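Local atomic coordinates of putative prolyl-tRNA synthetase (Leishmania major, PDB entry 5XIL), a protein that probably catalyses the ATP-dependent attachment of L-proline to tRNA(Pro), releasing AMP and diphosphate, as a class II aminoacyl-tRNA synthetase. Residues I123-L129 and I243-P248. Sequence-based numbering, arbitrary orientation.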
loop_
_atom_site.group_PDB
_atom_site.type_symbol
_atom_site.label_atom_id
_atom_site.label_comp_id
_atom_site.label_asym_id
_atom_site.label_seq_id
_atom_site.Cartn_x
_atom_site.Cartn_y
_atom_site.Cartn_z
ATOM N N ILE A 123 7.515 26.003 1.775
ATOM C CA ILE A 123 6.617 26.952 2.423
ATOM C C ILE A 123 7.159 28.365 2.122
ATOM O O ILE A 123 8.007 28.880 2.836
ATOM C CB ILE A 123 6.478 26.703 3.906
ATOM C CG1 ILE A 123 5.768 25.387 4.189
ATOM C CG2 ILE A 123 5.760 27.826 4.634
ATOM C CD1 ILE A 123 6.088 24.793 5.566
ATOM N N ARG A 124 6.609 28.965 1.072
ATOM C CA ARG A 124 7.052 30.270 0.570
ATOM C C ARG A 124 6.212 31.355 1.127
ATOM O O ARG A 124 6.676 32.467 1.209
ATOM C CB ARG A 124 6.999 30.320 -0.969
ATOM C CG ARG A 124 7.986 29.362 -1.629
ATOM C CD ARG A 124 7.517 28.926 -3.015
ATOM N NE ARG A 124 6.174 28.337 -2.968
ATOM C CZ ARG A 124 5.415 28.039 -4.028
ATOM N NH1 ARG A 124 5.861 28.246 -5.274
ATOM N NH2 ARG A 124 4.200 27.520 -3.846
ATOM N N SER A 125 4.982 31.040 1.534
ATOM C CA SER A 125 4.070 32.005 2.119
ATOM C C SER A 125 2.959 31.236 2.822
ATOM O O SER A 125 2.902 29.994 2.725
ATOM C CB SER A 125 3.477 32.889 1.007
ATOM O OG SER A 125 2.418 32.211 0.312
ATOM N N HIS A 126 2.074 31.938 3.480
ATOM C CA HIS A 126 1.006 31.304 4.167
ATOM C C HIS A 126 0.137 30.464 3.236
ATOM O O HIS A 126 -0.479 29.545 3.669
ATOM C CB HIS A 126 0.121 32.331 4.824
ATOM C CG HIS A 126 -0.783 33.022 3.855
ATOM N ND1 HIS A 126 -0.365 34.031 3.021
ATOM C CD2 HIS A 126 -2.082 32.820 3.565
ATOM C CE1 HIS A 126 -1.373 34.427 2.270
ATOM N NE2 HIS A 126 -2.426 33.706 2.579
ATOM N N ARG A 127 0.136 30.776 1.943
ATOM C CA ARG A 127 -0.729 30.097 1.015
ATOM C C ARG A 127 -0.263 28.632 0.774
ATOM O O ARG A 127 -1.001 27.827 0.245
ATOM C CB ARG A 127 -0.698 30.826 -0.316
ATOM C CG ARG A 127 -1.118 32.292 -0.211
ATOM C CD ARG A 127 -1.134 32.944 -1.586
ATOM N NE ARG A 127 0.205 33.045 -2.187
ATOM C CZ ARG A 127 1.105 33.969 -1.862
ATOM N NH1 ARG A 127 0.811 34.863 -0.929
ATOM N NH2 ARG A 127 2.307 33.979 -2.450
ATOM N N ASP A 128 0.961 28.311 1.137
ATOM C CA ASP A 128 1.467 26.932 1.047
ATOM C C ASP A 128 1.098 26.039 2.240
ATOM O O ASP A 128 1.355 24.859 2.217
ATOM C CB ASP A 128 2.971 26.952 0.846
ATOM C CG ASP A 128 3.373 27.710 -0.413
ATOM O OD1 ASP A 128 2.824 27.373 -1.492
ATOM O OD2 ASP A 128 4.226 28.644 -0.342
ATOM N N LEU A 129 0.429 26.565 3.230
ATOM C CA LEU A 129 0.112 25.798 4.423
ATOM C C LEU A 129 -1.313 25.376 4.325
ATOM O O LEU A 129 -2.110 26.108 3.788
ATOM C CB LEU A 129 0.302 26.647 5.661
ATOM C CG LEU A 129 1.741 27.085 5.972
ATOM C CD1 LEU A 129 1.754 28.007 7.148
ATOM C CD2 LEU A 129 2.636 25.884 6.213
ATOM N N ILE A 243 12.036 27.457 8.760
ATOM C CA ILE A 243 10.714 27.356 8.161
ATOM C C ILE A 243 9.953 28.566 8.696
ATOM O O ILE A 243 9.841 28.769 9.908
ATOM C CB ILE A 243 10.014 26.062 8.538
ATOM C CG1 ILE A 243 10.901 24.863 8.176
ATOM C CG2 ILE A 243 8.669 25.926 7.765
ATOM C CD1 ILE A 243 10.458 23.513 8.795
ATOM N N ARG A 244 9.505 29.417 7.772
ATOM C CA ARG A 244 8.934 30.699 8.122
ATOM C C ARG A 244 8.021 31.169 7.016
ATOM O O ARG A 244 8.200 30.782 5.895
ATOM C CB ARG A 244 10.068 31.720 8.288
ATOM C CG ARG A 244 11.098 31.585 7.137
ATOM C CD ARG A 244 12.215 32.610 7.173
ATOM N NE ARG A 244 11.630 33.937 6.965
ATOM C CZ ARG A 244 12.305 35.077 6.870
ATOM N NH1 ARG A 244 13.628 35.094 6.952
ATOM N NH2 ARG A 244 11.638 36.201 6.677
ATOM N N PHE A 245 7.064 32.018 7.358
ATOM C CA PHE A 245 6.294 32.718 6.369
ATOM C C PHE A 245 5.852 34.076 6.942
ATOM O O PHE A 245 5.713 34.256 8.151
ATOM C CB PHE A 245 5.075 31.862 5.954
ATOM C CG PHE A 245 4.117 31.599 7.082
ATOM C CD1 PHE A 245 4.406 30.634 8.059
ATOM C CD2 PHE A 245 2.923 32.316 7.193
ATOM C CE1 PHE A 245 3.535 30.432 9.113
ATOM C CE2 PHE A 245 2.052 32.101 8.244
ATOM C CZ PHE A 245 2.380 31.170 9.225
ATOM N N GLN A 246 5.599 35.026 6.052
ATOM C CA GLN A 246 5.085 36.337 6.500
ATOM C C GLN A 246 3.655 36.219 6.947
ATOM O O GLN A 246 2.831 35.505 6.321
ATOM C CB GLN A 246 5.173 37.385 5.363
ATOM C CG GLN A 246 6.603 37.734 4.937
ATOM C CD GLN A 246 7.467 38.092 6.121
ATOM O OE1 GLN A 246 8.144 37.234 6.673
ATOM N NE2 GLN A 246 7.400 39.355 6.562
ATOM N N ASP A 247 3.340 36.898 8.038
ATOM C CA ASP A 247 2.014 36.907 8.543
ATOM C C ASP A 247 1.113 37.561 7.481
ATOM O O ASP A 247 1.392 38.672 7.084
ATOM C CB ASP A 247 1.978 37.736 9.793
ATOM C CG ASP A 247 0.606 37.874 10.356
ATOM O OD1 ASP A 247 -0.385 37.609 9.659
ATOM O OD2 ASP A 247 0.549 38.246 11.514
ATOM N N PRO A 248 0.106 36.846 6.960
ATOM C CA PRO A 248 -0.739 37.425 5.877
ATOM C C PRO A 248 -1.511 38.689 6.288
ATOM O O PRO A 248 -1.880 39.489 5.426
ATOM C CB PRO A 248 -1.724 36.306 5.573
ATOM C CG PRO A 248 -1.816 35.538 6.881
ATOM C CD PRO A 248 -0.375 35.517 7.367
HETATM O O HOH W 1 9.878 28.497 4.962
HETATM O O HOH W 2 6.246 34.496 3.190
HETATM O O HOH W 3 2.710 34.506 3.791
#
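Three waters stand in for direct hydrogen bonds between I123-L129 and I243-P248, bridging I123 O to R244 N, R124 O to Q246 N, and H126 N to Q246 O. The third water's oxygen lies 2.7 Å from both H126 N and Q246 O, in the H126 ring plane at its edge. Beside the waters, F245 CG stands between backbone N and carbonyl carbon (chi1 63°), which sets the ring against H126 and L129. L129 CD1 sits over one ring face, 3.8 Å from the F245 centroid and 19° off the normal, a CH-pi contact; H126 CB approaches CD2 of F245 obliquely at 3.7 Å. A second CH-pi contact sets P248 CB almost centrally over the H126 imidazole, 10° off its normal. At the buried end, I123 CD1 meets I243 CG2 at 3.6 Å. Within the loop, R124 grips D128 side-on, NH2 to OD1 at 2.7 Å and NE to OD2 at 3.3 Å; OD2 also accepts from R124 N and S125 N. The contact joins the turn between helix 111-122 and strand 131-139 to strand 245-247 of the class II catalytic core. F245 and D247 pair with L255 and Q253, whereas Q246 N and O reach the salt-bridged loop only through water, alongside apolar packing.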